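Local coordinates for protein sulfate transporter 4.1, chloroplastic (Arabidopsis thaliana, PDB 7LHV) that moves sulfate across a membrane as a proton-coupled symporter of the SLC26/SulP family and may take part in regulating sulfate assimilation, at residues 603-608 against 630-635; 528-533 against 571-576; 99-104 against 405-410; 146-151 against 391-396; 255-260 against 305-310. All blocks are in the same frame, centred on the assembly; numbering follows the deposited sequence. Where two conformers were deposited one is given.

Interaction 1. Residues 603-608 against 630-635; sequences QLAISN and WFFVRV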
# COMPACT_ATOMS: atom_id res chain seq x y z
N GLN A 603 12.68 33.29 11.08
CA GLN A 603 13.94 32.58 11.27
C GLN A 603 13.67 31.11 11.55
O GLN A 603 12.81 30.78 12.38
CB GLN A 603 14.73 33.20 12.42
CG GLN A 603 16.09 32.56 12.65
CD GLN A 603 16.90 32.48 11.38
OE1 GLN A 603 17.25 33.49 10.78
NE2 GLN A 603 17.20 31.26 10.95
N LEU A 604 14.39 30.23 10.87
CA LEU A 604 14.29 28.80 11.09
C LEU A 604 15.49 28.32 11.89
O LEU A 604 16.63 28.66 11.57
CB LEU A 604 14.22 28.04 9.76
CG LEU A 604 13.90 26.56 9.92
CD1 LEU A 604 12.42 26.39 10.12
CD2 LEU A 604 14.39 25.75 8.73
N ALA A 605 15.23 27.52 12.92
CA ALA A 605 16.28 26.97 13.76
C ALA A 605 16.05 25.48 13.95
O ALA A 605 14.91 24.99 13.91
CB ALA A 605 16.32 27.66 15.13
N ILE A 606 17.14 24.74 14.14
CA ILE A 606 17.11 23.31 14.43
C ILE A 606 17.67 23.10 15.82
O ILE A 606 18.77 23.57 16.13
CB ILE A 606 17.90 22.51 13.38
CG1 ILE A 606 17.45 22.90 11.97
CG2 ILE A 606 17.71 21.02 13.61
CD1 ILE A 606 16.03 22.51 11.66
N SER A 607 16.92 22.40 16.66
CA SER A 607 17.21 22.33 18.09
C SER A 607 18.02 21.10 18.48
O SER A 607 19.12 21.22 19.02
CB SER A 607 15.90 22.38 18.89
OG SER A 607 16.15 22.28 20.28
N ASN A 608 17.49 19.90 18.23
CA ASN A 608 18.11 18.65 18.69
C ASN A 608 18.28 17.71 17.50
O ASN A 608 17.53 16.74 17.35
CB ASN A 608 17.27 17.98 19.77
CG ASN A 608 17.30 18.73 21.09
OD1 ASN A 608 17.89 19.80 21.19
ND2 ASN A 608 16.66 18.17 22.10
N TRP A 630 22.54 28.70 13.82
CA TRP A 630 21.16 28.36 14.14
C TRP A 630 20.96 26.89 14.46
O TRP A 630 19.82 26.43 14.56
CB TRP A 630 20.23 28.78 13.00
CG TRP A 630 20.18 30.25 12.80
CD1 TRP A 630 20.63 30.95 11.72
CD2 TRP A 630 19.66 31.22 13.72
NE1 TRP A 630 20.41 32.30 11.91
CE2 TRP A 630 19.82 32.49 13.13
CE3 TRP A 630 19.08 31.14 14.99
CZ2 TRP A 630 19.42 33.66 13.76
CZ3 TRP A 630 18.67 32.30 15.61
CH2 TRP A 630 18.85 33.55 15.00
N PHE A 631 22.05 26.14 14.63
CA PHE A 631 21.98 24.74 15.02
C PHE A 631 22.46 24.60 16.46
O PHE A 631 23.54 25.09 16.81
CB PHE A 631 22.83 23.87 14.09
CG PHE A 631 22.12 23.48 12.84
CD1 PHE A 631 22.04 24.35 11.77
CD2 PHE A 631 21.52 22.23 12.72
CE1 PHE A 631 21.38 23.99 10.62
CE2 PHE A 631 20.87 21.87 11.56
CZ PHE A 631 20.80 22.75 10.51
N PHE A 632 21.66 23.93 17.29
CA PHE A 632 21.97 23.81 18.70
C PHE A 632 21.91 22.35 19.16
O PHE A 632 21.78 21.44 18.34
CB PHE A 632 21.01 24.66 19.54
CG PHE A 632 20.80 26.04 19.01
CD1 PHE A 632 21.64 27.07 19.38
CD2 PHE A 632 19.77 26.31 18.13
CE1 PHE A 632 21.46 28.35 18.89
CE2 PHE A 632 19.58 27.58 17.64
CZ PHE A 632 20.42 28.60 18.02
N VAL A 633 22.01 22.14 20.47
CA VAL A 633 21.87 20.81 21.05
C VAL A 633 20.73 20.72 22.04
O VAL A 633 20.38 19.61 22.47
CB VAL A 633 23.18 20.34 21.72
CG1 VAL A 633 24.30 20.25 20.69
CG2 VAL A 633 23.56 21.28 22.85
N ARG A 634 20.13 21.85 22.43
CA ARG A 634 19.03 21.88 23.38
C ARG A 634 18.04 22.95 22.94
O ARG A 634 18.33 23.78 22.08
CB ARG A 634 19.52 22.17 24.81
CG ARG A 634 20.42 21.08 25.37
CD ARG A 634 21.02 21.48 26.71
NE ARG A 634 20.03 21.54 27.77
CZ ARG A 634 19.68 22.65 28.41
NH1 ARG A 634 20.22 23.82 28.11
NH2 ARG A 634 18.77 22.59 29.38
N VAL A 635 16.84 22.91 23.53
CA VAL A 635 15.87 23.96 23.25
C VAL A 635 16.12 25.19 24.11
O VAL A 635 15.79 26.31 23.71
CB VAL A 635 14.44 23.43 23.44
CG1 VAL A 635 14.19 23.06 24.89
CG2 VAL A 635 13.42 24.46 22.98
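Gln603 lays its carboxamide against one face of the Trp630 indole, the two planes only 8° apart, with CD of Gln603 3.4 Å from CE2 of Trp630. CG of Gln603 adds a CH-pi contact over the six-membered ring of Trp630, 3.6 Å from the centroid. The chain gets there with CG opposite the backbone N (chi1 -177°) and a bend at chi2, which lets Gln603 NE2 donate to Leu604 O at 2.7 Å. Since OE1 pairs with Lys598 NZ, both ends of the amide have partners. The backbones are tied by two bonds: Ile606 N donates to Trp630 O at 3.2 Å, and Phe632 N donates to Ile606 O at 3.1 Å. They form a single bridge on the outer side of strand 603-606 in the STAS domain. Beside it CB of Ile606 rests 3.5 Å from CE2 of Phe631, while Ser607 OG hydrogen-bonds to Glu575. Cutting Trp630 back to an alanine would probably leave the Gln603 amide without the surface it stacks on, freer to swing away from Leu604. The chemistry implies a join held by two backbone bonds and by an amide whose NE2 and OE1 are both engaged.

Interaction 2. Residues 528-533 against 571-576; sequences IVIVRI and FVILEM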
# COMPACT_ATOMS: atom_id res chain seq x y z
N ILE A 528 7.77 33.37 19.37
CA ILE A 528 8.52 32.14 19.14
C ILE A 528 7.56 30.97 19.19
O ILE A 528 6.72 30.88 20.09
CB ILE A 528 9.65 31.96 20.17
CG1 ILE A 528 10.62 33.14 20.13
CG2 ILE A 528 10.40 30.66 19.92
CD1 ILE A 528 11.73 33.03 21.13
N VAL A 529 7.68 30.07 18.21
CA VAL A 529 6.92 28.83 18.17
C VAL A 529 7.91 27.68 18.13
O VAL A 529 8.80 27.64 17.27
CB VAL A 529 5.98 28.78 16.95
CG1 VAL A 529 5.54 27.35 16.69
CG2 VAL A 529 4.77 29.66 17.19
N ILE A 530 7.76 26.74 19.06
CA ILE A 530 8.62 25.56 19.15
C ILE A 530 7.81 24.36 18.70
O ILE A 530 6.77 24.04 19.29
CB ILE A 530 9.16 25.36 20.58
CG1 ILE A 530 9.68 26.68 21.13
CG2 ILE A 530 10.24 24.30 20.58
CD1 ILE A 530 9.82 26.70 22.63
N VAL A 531 8.28 23.69 17.65
CA VAL A 531 7.56 22.60 17.01
C VAL A 531 8.42 21.34 17.08
O VAL A 531 9.61 21.38 16.76
CB VAL A 531 7.21 22.94 15.55
CG1 VAL A 531 6.77 21.69 14.81
CG2 VAL A 531 6.12 23.98 15.51
N ARG A 532 7.81 20.24 17.51
CA ARG A 532 8.47 18.94 17.56
C ARG A 532 7.72 17.97 16.66
O ARG A 532 6.50 17.82 16.78
CB ARG A 532 8.51 18.40 18.99
CG ARG A 532 9.30 17.13 19.18
CD ARG A 532 9.10 16.60 20.59
NE ARG A 532 7.72 16.17 20.80
CZ ARG A 532 7.09 16.22 21.97
NH1 ARG A 532 7.69 16.68 23.05
NH2 ARG A 532 5.83 15.81 22.04
N ILE A 533 8.45 17.32 15.76
CA ILE A 533 7.88 16.31 14.88
C ILE A 533 8.07 14.96 15.54
O ILE A 533 9.19 14.43 15.56
CB ILE A 533 8.52 16.35 13.49
CG1 ILE A 533 8.27 17.71 12.82
CG2 ILE A 533 7.98 15.23 12.62
CD1 ILE A 533 9.46 18.63 12.86
N PHE A 571 10.43 33.63 15.00
CA PHE A 571 11.32 32.48 15.00
C PHE A 571 10.50 31.21 15.09
O PHE A 571 9.50 31.16 15.81
CB PHE A 571 12.31 32.53 16.17
CG PHE A 571 12.99 33.86 16.34
CD1 PHE A 571 14.17 34.14 15.69
CD2 PHE A 571 12.44 34.83 17.16
CE1 PHE A 571 14.80 35.36 15.85
CE2 PHE A 571 13.05 36.05 17.32
CZ PHE A 571 14.24 36.32 16.66
N VAL A 572 10.91 30.19 14.35
CA VAL A 572 10.31 28.86 14.41
C VAL A 572 11.42 27.86 14.70
O VAL A 572 12.37 27.76 13.92
CB VAL A 572 9.57 28.49 13.12
CG1 VAL A 572 9.21 27.02 13.12
CG2 VAL A 572 8.32 29.34 12.96
N ILE A 573 11.29 27.13 15.80
CA ILE A 573 12.30 26.18 16.24
C ILE A 573 11.74 24.78 16.07
O ILE A 573 10.62 24.49 16.50
CB ILE A 573 12.71 26.42 17.70
CG1 ILE A 573 13.05 27.90 17.91
CG2 ILE A 573 13.89 25.55 18.08
CD1 ILE A 573 13.18 28.28 19.36
N LEU A 574 12.52 23.90 15.43
CA LEU A 574 12.14 22.51 15.23
C LEU A 574 12.89 21.63 16.22
O LEU A 574 14.13 21.65 16.25
CB LEU A 574 12.38 22.05 13.80
CG LEU A 574 11.37 22.49 12.75
CD1 LEU A 574 11.48 23.97 12.45
CD2 LEU A 574 11.55 21.67 11.49
N GLU A 575 12.14 20.88 17.02
CA GLU A 575 12.71 19.86 17.88
C GLU A 575 12.79 18.57 17.09
O GLU A 575 11.76 17.94 16.79
CB GLU A 575 11.85 19.67 19.12
CG GLU A 575 11.81 20.88 20.00
CD GLU A 575 13.16 21.16 20.61
OE1 GLU A 575 13.91 20.21 20.88
OE2 GLU A 575 13.47 22.35 20.78
N MET A 576 14.00 18.16 16.72
CA MET A 576 14.17 16.96 15.91
C MET A 576 14.74 15.81 16.73
O MET A 576 15.30 14.86 16.16
CB MET A 576 15.05 17.27 14.70
CG MET A 576 14.36 18.22 13.73
SD MET A 576 15.35 18.70 12.30
CE MET A 576 15.36 17.17 11.39
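Arg532 and Glu575 meet at the C-terminal end of two parallel strands that belong to a beta-alpha-beta unit of the STAS domain. Glu575 can be followed outward. Its CB lies 3.6 Å from CB of Arg532, an aliphatic contact. The next atom, CG, placed beside the backbone N by chi1 of -65°, comes 3.8 Å from CG2 of Ile530. A bend at chi2 (-66°) keeps the carboxylate alongside Ile530, and OE2 hydrogen-bonds to Ser607. The guanidinium of Arg532 leads away from Glu575 to a salt bridge with Asp534, so the two opposite charges do not pair. Four ladder bonds fix the register, among them Ile573 N to Val529 O at 2.9 Å and Val531 N to Ile573 O at 2.7 Å. On the face carrying Glu575, CG2 of Ile528 packs 3.7 Å from CD1 of Ile573; on the other, CD1 of Ile533 touches CD2 of Leu574. Helix 635-643 covers the first face through Val635, Val639 and Cys642, and helix 542-560 covers the second, with Tyr552 over Val529 and Val531. Strand 501-504 flanks 527-533 on its outer side, and strand 603-606 flanks 569-575.

Interaction 3. Residues 99-104 against 405-410; sequences LMAGIT and GLSGLI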
# COMPACT_ATOMS: atom_id res chain seq x y z
N LEU A 99 4.21 -39.81 20.97
CA LEU A 99 3.43 -40.91 20.42
C LEU A 99 1.94 -40.68 20.64
O LEU A 99 1.13 -40.85 19.72
CB LEU A 99 3.88 -42.23 21.04
CG LEU A 99 3.29 -43.51 20.44
CD1 LEU A 99 3.87 -43.78 19.07
CD2 LEU A 99 3.54 -44.69 21.37
N MET A 100 1.56 -40.28 21.85
CA MET A 100 0.16 -40.03 22.13
C MET A 100 -0.37 -38.87 21.28
O MET A 100 -1.46 -38.96 20.70
CB MET A 100 -0.05 -39.74 23.61
CG MET A 100 0.01 -40.98 24.49
SD MET A 100 -0.92 -42.37 23.80
CE MET A 100 -2.59 -41.72 23.85
N ALA A 101 0.40 -37.78 21.18
CA ALA A 101 -0.04 -36.64 20.39
C ALA A 101 -0.16 -37.00 18.92
O ALA A 101 -1.12 -36.58 18.25
CB ALA A 101 0.93 -35.47 20.57
N GLY A 102 0.78 -37.78 18.39
CA GLY A 102 0.71 -38.17 16.99
C GLY A 102 -0.48 -39.06 16.70
O GLY A 102 -1.17 -38.87 15.70
N ILE A 103 -0.74 -40.04 17.57
CA ILE A 103 -1.90 -40.90 17.38
C ILE A 103 -3.18 -40.08 17.43
O ILE A 103 -4.08 -40.24 16.58
CB ILE A 103 -1.92 -42.02 18.44
CG1 ILE A 103 -0.85 -43.07 18.12
CG2 ILE A 103 -3.29 -42.67 18.51
CD1 ILE A 103 -0.65 -44.09 19.21
N THR A 104 -3.28 -39.17 18.40
CA THR A 104 -4.47 -38.34 18.54
C THR A 104 -4.69 -37.47 17.30
O THR A 104 -5.80 -37.39 16.77
CB THR A 104 -4.34 -37.47 19.79
OG1 THR A 104 -4.27 -38.32 20.95
CG2 THR A 104 -5.51 -36.54 19.93
N GLY A 405 8.88 -32.42 17.01
CA GLY A 405 8.24 -32.65 15.74
C GLY A 405 7.96 -34.10 15.42
O GLY A 405 7.34 -34.39 14.39
N LEU A 406 8.42 -35.02 16.27
CA LEU A 406 8.13 -36.44 16.07
C LEU A 406 6.63 -36.70 16.05
O LEU A 406 6.16 -37.60 15.35
CB LEU A 406 8.80 -37.27 17.15
CG LEU A 406 8.87 -38.78 16.91
CD1 LEU A 406 9.78 -39.10 15.75
CD2 LEU A 406 9.34 -39.50 18.17
N SER A 407 5.86 -35.91 16.81
CA SER A 407 4.41 -36.04 16.79
C SER A 407 3.86 -35.89 15.37
O SER A 407 2.85 -36.51 15.03
CB SER A 407 3.77 -35.00 17.71
OG SER A 407 4.33 -35.06 19.00
N GLY A 408 4.51 -35.07 14.55
CA GLY A 408 4.13 -35.01 13.15
C GLY A 408 4.40 -36.32 12.43
O GLY A 408 3.51 -36.88 11.79
N LEU A 409 5.62 -36.84 12.57
CA LEU A 409 6.00 -38.07 11.86
C LEU A 409 5.03 -39.20 12.18
O LEU A 409 4.49 -39.84 11.27
CB LEU A 409 7.42 -38.48 12.23
CG LEU A 409 8.57 -37.77 11.52
CD1 LEU A 409 9.90 -38.26 12.05
CD2 LEU A 409 8.48 -37.98 10.02
N ILE A 410 4.77 -39.42 13.47
CA ILE A 410 3.83 -40.47 13.86
C ILE A 410 2.49 -40.24 13.18
O ILE A 410 1.91 -41.17 12.60
CB ILE A 410 3.68 -40.51 15.39
CG1 ILE A 410 5.05 -40.72 16.05
CG2 ILE A 410 2.71 -41.59 15.80
CD1 ILE A 410 5.61 -42.10 15.84
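Gly102 and Ser407 mark the crossing of two membrane helices, 91-119 and 406-426, in the sulfate permease domain: a close helix-helix packing in which a glycine lets one backbone lie against the other. The axes of the short segments approach to 7.4 Å at a signed angle of -45°.

The backbone contact comes first. CA of Gly102 sits 3.3 Å from O of Ser407, and the same CA is 4.1 Å from CB of Ile410. A CB modelled on Gly102 would fall only 2.6 Å from CB of Ile410 and would also crowd Ser407 O, so the close approach probably relies on the missing side chain.

Apolar packing lies beside this point. Ile410 turns CG2 and CD1 to one side of the glycine, where Leu99 and Ile103 stand one turn apart, and its CD1 meets CD1 of Leu99 at 4.0 Å. CG of Leu99 stands opposite its own backbone N (chi1 -172°), which brings a methyl back to the interface although the residue starts out pointing away from it.

A van der Waals contact of a different kind, methyl against hydroxyl, sets CB of Ala101 3.8 Å from OG of Ser407.

Polar links do not run directly between the two segments. Thr411, one turn beyond Ser407 on the second helix, has its OG1 within hydrogen-bonding reach of both Gly102 O and Ser407 O, its one proton shared or alternating between them, so a single hydroxyl lies astride the crossing. Ser407 OG, for its part, makes a weak bond to Asp98 O.

Interaction 4. Residues 146-151 against 391-396; sequences QLAIGP and FSRSAV. With SO4 (sulfate ion), chain D.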
# COMPACT_ATOMS: atom_id res chain seq x y z
N GLN A 146 4.92 -28.03 17.39
CA GLN A 146 3.55 -28.42 17.65
C GLN A 146 2.61 -28.19 16.48
O GLN A 146 1.45 -28.63 16.54
CB GLN A 146 2.98 -27.68 18.87
CG GLN A 146 3.52 -28.12 20.23
CD GLN A 146 4.97 -27.76 20.44
OE1 GLN A 146 5.82 -28.63 20.64
NE2 GLN A 146 5.27 -26.47 20.41
N LEU A 147 3.05 -27.52 15.42
CA LEU A 147 2.18 -27.24 14.29
C LEU A 147 1.84 -28.52 13.54
O LEU A 147 2.70 -29.37 13.30
CB LEU A 147 2.83 -26.24 13.35
CG LEU A 147 1.93 -25.69 12.24
CD1 LEU A 147 0.98 -24.66 12.80
CD2 LEU A 147 2.76 -25.09 11.13
N ALA A 148 0.57 -28.65 13.15
CA ALA A 148 0.08 -29.79 12.40
C ALA A 148 -0.19 -29.36 10.96
O ALA A 148 -0.92 -28.39 10.73
CB ALA A 148 -1.18 -30.37 13.03
N ILE A 149 0.38 -30.09 10.01
CA ILE A 149 0.36 -29.73 8.60
C ILE A 149 -0.60 -30.66 7.86
O ILE A 149 -0.54 -31.88 8.05
CB ILE A 149 1.77 -29.79 7.99
CG1 ILE A 149 2.57 -28.58 8.46
CG2 ILE A 149 1.71 -29.82 6.48
CD1 ILE A 149 1.90 -27.28 8.13
N GLY A 150 -1.47 -30.09 7.04
CA GLY A 150 -2.42 -30.86 6.29
C GLY A 150 -3.50 -29.98 5.68
O GLY A 150 -3.38 -28.75 5.65
N PRO A 151 -4.56 -30.60 5.16
CA PRO A 151 -5.67 -29.82 4.62
C PRO A 151 -6.33 -28.98 5.70
O PRO A 151 -6.45 -29.39 6.86
CB PRO A 151 -6.63 -30.90 4.09
CG PRO A 151 -5.81 -32.12 3.95
CD PRO A 151 -4.78 -32.05 5.02
N PHE A 391 -5.57 -24.64 12.60
CA PHE A 391 -5.93 -24.05 13.88
C PHE A 391 -6.41 -25.12 14.86
O PHE A 391 -6.09 -25.07 16.05
CB PHE A 391 -7.02 -23.00 13.70
CG PHE A 391 -6.52 -21.68 13.18
CD1 PHE A 391 -6.09 -20.70 14.06
CD2 PHE A 391 -6.50 -21.42 11.82
CE1 PHE A 391 -5.63 -19.48 13.58
CE2 PHE A 391 -6.05 -20.21 11.34
CZ PHE A 391 -5.61 -19.24 12.22
N SER A 392 -7.18 -26.09 14.37
CA SER A 392 -7.74 -27.11 15.25
C SER A 392 -6.72 -28.19 15.59
O SER A 392 -6.54 -28.54 16.76
CB SER A 392 -8.96 -27.75 14.59
OG SER A 392 -9.91 -26.77 14.21
N ARG A 393 -6.04 -28.72 14.58
CA ARG A 393 -5.12 -29.83 14.80
C ARG A 393 -3.88 -29.39 15.57
O ARG A 393 -3.38 -30.14 16.42
CB ARG A 393 -4.73 -30.45 13.46
CG ARG A 393 -5.80 -31.37 12.89
CD ARG A 393 -5.24 -32.22 11.77
NE ARG A 393 -4.75 -31.38 10.68
CZ ARG A 393 -5.51 -30.93 9.69
NH1 ARG A 393 -6.80 -31.22 9.62
NH2 ARG A 393 -4.97 -30.16 8.76
N SER A 394 -3.38 -28.18 15.31
CA SER A 394 -2.24 -27.69 16.07
C SER A 394 -2.60 -27.50 17.53
O SER A 394 -1.80 -27.83 18.42
CB SER A 394 -1.73 -26.38 15.48
OG SER A 394 -1.43 -26.52 14.10
N ALA A 395 -3.79 -26.98 17.81
CA ALA A 395 -4.24 -26.90 19.19
C ALA A 395 -4.29 -28.28 19.83
O ALA A 395 -3.63 -28.53 20.84
CB ALA A 395 -5.61 -26.22 19.26
N VAL A 396 -5.00 -29.22 19.19
CA VAL A 396 -5.14 -30.56 19.74
C VAL A 396 -3.78 -31.18 20.00
O VAL A 396 -3.58 -31.89 21.00
CB VAL A 396 -5.99 -31.43 18.80
CG1 VAL A 396 -5.87 -32.90 19.16
CG2 VAL A 396 -7.44 -30.99 18.85
S SO4 D . -8.77 -25.72 10.46
O1 SO4 D . -9.68 -25.57 11.59
O2 SO4 D . -7.55 -24.98 10.73
O3 SO4 D . -9.41 -25.19 9.26
O4 SO4 D . -8.47 -27.14 10.26
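Arg393 and Ser394 face the extended segment 146-151 from the first turn of helix 391-399, while the two residues before them hold a sulfate. Phe391 begins the turn: its N donates to O2 of the sulfate at 2.7 Å. Ser392 adds a bond from OG to O1 at 2.9 Å. Ala153 N, at the start of helix 153-166, also bonds the sulfate, which thus lies between two helix N-termini, consistent with the anion site of SLC26 transporters, where the short antiparallel pair 149-150 and 388-389 leads into these helices. Arg393 follows, its CB 3.6 Å from CB of Ala148. Bent at chi3, it brings its guanidinium edge to Pro151 O; the NH2 bond is doubtful in length, and NH1 reaches the same oxygen weakly, at 3.3 Å. Ser394 comes next. With OG beside its backbone N (chi1 -55°), it accepts from Ala148 N at 3.1 Å, nearly straight at 174°, and also bonds to Ser390 O. An alanine at Ser394 would remove OG and would probably leave the Ala148 N-H and Ser390 O without this partner. Val396, two residues on, packs against Thr104 and Met108 of helix 91-119.

Interaction 5. Residues 255-260 against 305-310; sequences WPPFVM and PPSISL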
# COMPACT_ATOMS: atom_id res chain seq x y z
N TRP A 255 -35.39 -37.02 2.98
CA TRP A 255 -35.38 -37.08 4.44
C TRP A 255 -34.20 -37.86 5.01
O TRP A 255 -33.60 -37.40 5.99
CB TRP A 255 -36.70 -37.68 4.95
CG TRP A 255 -37.76 -36.66 5.23
CD1 TRP A 255 -37.69 -35.32 4.99
CD2 TRP A 255 -39.04 -36.90 5.83
NE1 TRP A 255 -38.86 -34.71 5.39
CE2 TRP A 255 -39.70 -35.66 5.91
CE3 TRP A 255 -39.70 -38.04 6.30
CZ2 TRP A 255 -40.98 -35.52 6.43
CZ3 TRP A 255 -40.97 -37.91 6.82
CH2 TRP A 255 -41.60 -36.66 6.89
N PRO A 256 -33.85 -39.04 4.49
CA PRO A 256 -32.78 -39.84 5.11
C PRO A 256 -31.45 -39.10 5.20
O PRO A 256 -30.84 -39.07 6.28
CB PRO A 256 -32.68 -41.08 4.21
CG PRO A 256 -34.04 -41.22 3.66
CD PRO A 256 -34.54 -39.83 3.44
N PRO A 257 -30.93 -38.53 4.10
CA PRO A 257 -29.63 -37.85 4.23
C PRO A 257 -29.67 -36.66 5.16
O PRO A 257 -28.71 -36.43 5.90
CB PRO A 257 -29.30 -37.44 2.78
CG PRO A 257 -30.61 -37.28 2.15
CD PRO A 257 -31.46 -38.36 2.73
N PHE A 258 -30.77 -35.90 5.16
CA PHE A 258 -30.87 -34.76 6.06
C PHE A 258 -30.89 -35.19 7.51
O PHE A 258 -30.23 -34.59 8.36
CB PHE A 258 -32.10 -33.92 5.73
CG PHE A 258 -32.11 -32.57 6.38
CD1 PHE A 258 -31.37 -31.53 5.85
CD2 PHE A 258 -32.85 -32.35 7.53
CE1 PHE A 258 -31.37 -30.29 6.45
CE2 PHE A 258 -32.85 -31.10 8.13
CZ PHE A 258 -32.11 -30.07 7.59
N VAL A 259 -31.65 -36.25 7.83
CA VAL A 259 -31.71 -36.74 9.20
C VAL A 259 -30.35 -37.26 9.64
O VAL A 259 -29.89 -36.98 10.75
CB VAL A 259 -32.81 -37.81 9.34
CG1 VAL A 259 -32.65 -38.56 10.65
CG2 VAL A 259 -34.18 -37.17 9.27
N MET A 260 -29.69 -38.02 8.76
CA MET A 260 -28.37 -38.55 9.09
C MET A 260 -27.38 -37.42 9.35
O MET A 260 -26.64 -37.44 10.34
CB MET A 260 -27.87 -39.45 7.97
CG MET A 260 -26.73 -40.37 8.35
SD MET A 260 -26.26 -41.46 7.00
CE MET A 260 -27.03 -42.98 7.50
N PRO A 305 -30.45 -46.86 3.99
CA PRO A 305 -31.36 -45.88 3.40
C PRO A 305 -31.14 -45.76 1.90
O PRO A 305 -29.99 -45.85 1.43
CB PRO A 305 -31.00 -44.58 4.12
CG PRO A 305 -30.38 -45.02 5.40
CD PRO A 305 -29.63 -46.27 5.06
N PRO A 306 -32.20 -45.55 1.12
CA PRO A 306 -32.03 -45.55 -0.34
C PRO A 306 -31.39 -44.28 -0.87
O PRO A 306 -30.61 -44.34 -1.83
CB PRO A 306 -33.47 -45.71 -0.86
CG PRO A 306 -34.28 -46.15 0.33
CD PRO A 306 -33.62 -45.52 1.51
N SER A 307 -31.68 -43.13 -0.27
CA SER A 307 -31.29 -41.84 -0.84
C SER A 307 -29.94 -41.35 -0.34
O SER A 307 -29.51 -40.27 -0.77
CB SER A 307 -32.37 -40.79 -0.53
OG SER A 307 -32.58 -40.68 0.86
N ILE A 308 -29.27 -42.09 0.53
CA ILE A 308 -27.94 -41.69 0.98
C ILE A 308 -26.91 -42.07 -0.07
O ILE A 308 -27.11 -43.00 -0.86
CB ILE A 308 -27.62 -42.32 2.35
CG1 ILE A 308 -27.56 -43.84 2.24
CG2 ILE A 308 -28.64 -41.90 3.39
CD1 ILE A 308 -26.93 -44.51 3.43
N SER A 309 -25.80 -41.35 -0.07
CA SER A 309 -24.73 -41.56 -1.04
C SER A 309 -23.43 -41.86 -0.30
O SER A 309 -23.12 -41.23 0.72
CB SER A 309 -24.55 -40.35 -1.95
OG SER A 309 -23.52 -40.56 -2.90
N LEU A 310 -22.67 -42.81 -0.82
CA LEU A 310 -21.39 -43.20 -0.26
C LEU A 310 -20.25 -42.62 -1.10
O LEU A 310 -20.44 -42.22 -2.24
CB LEU A 310 -21.27 -44.72 -0.18
CG LEU A 310 -22.54 -45.47 0.25
CD1 LEU A 310 -22.30 -46.97 0.21
CD2 LEU A 310 -22.99 -45.03 1.63
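Pro256 and Pro257 sit in the opening turn of membrane helix 255-277 of the permease domain, and the loop 305-308 folds over them. Prolines suit the first turn of a helix, where their missing N-H breaks no helical bond, and their rings here form a pair of ridges with a shallow notch between.

Ser307 fills that notch. Its OG comes 3.2 Å from CG of Pro256, and it is just as near to CD of Pro257, so the small hydroxyl is a bump lodged where the two rings meet. The torsion explains how it gets there: chi1 of 57° tucks OG back over the backbone of Ser307, toward the prolines. No hydrogen bond crosses the contact, and the fit is one of shape.

Ile308 supplies the next bump. Its CG2 stands over the side of the helix, 4.2 Å from CB of Pro256 and 4.3 Å from SD of Met260, in the hollow between the proline and the methionine one turn later. Met260 reaches across to form the far wall of this hollow. Beyond it, Met260 packs on Ile299 and Ile308 on Ala300, both of helix 284-300, so the loop is held between two helices. Farther along the same loop, Ser309 is bonded to Gln431 through backbone and side chain.

Pro305, at the other end of the loop from Ile308, faces the Pro256 ring. Met260 reaches it as well, its CE being 4.4 Å from CG of Pro305. Proline also meets proline: CB of Pro256 lies 3.9 Å from CB of Pro305.

Overall arrangement
The five contacts fall into two groups. Interactions 3, 4 and 5 lie in the membrane-embedded sulfate permease region, and interactions 1 and 2 in the C-terminal STAS domain, with interaction 1 about 57 Å between centres from interaction 4. Interactions 1 and 2 share a sheet, strand 569-575 adjoining 603-606, with centres about 8 Å apart. Interactions 3 and 4 are centred about 11 Å apart and touch where Thr104 CG2 of helix 91-119 meets Val396 CG1 of helix 391-399 at 3.7 Å; helix 406-426 follows 391-399 in the chain. Interaction 5 lies about 31 Å between centres from interaction 4. Along the chain, 3 spans 4, which spans 5; 2 then 1 follow. The sulfate site is thus remote from the STAS sheet.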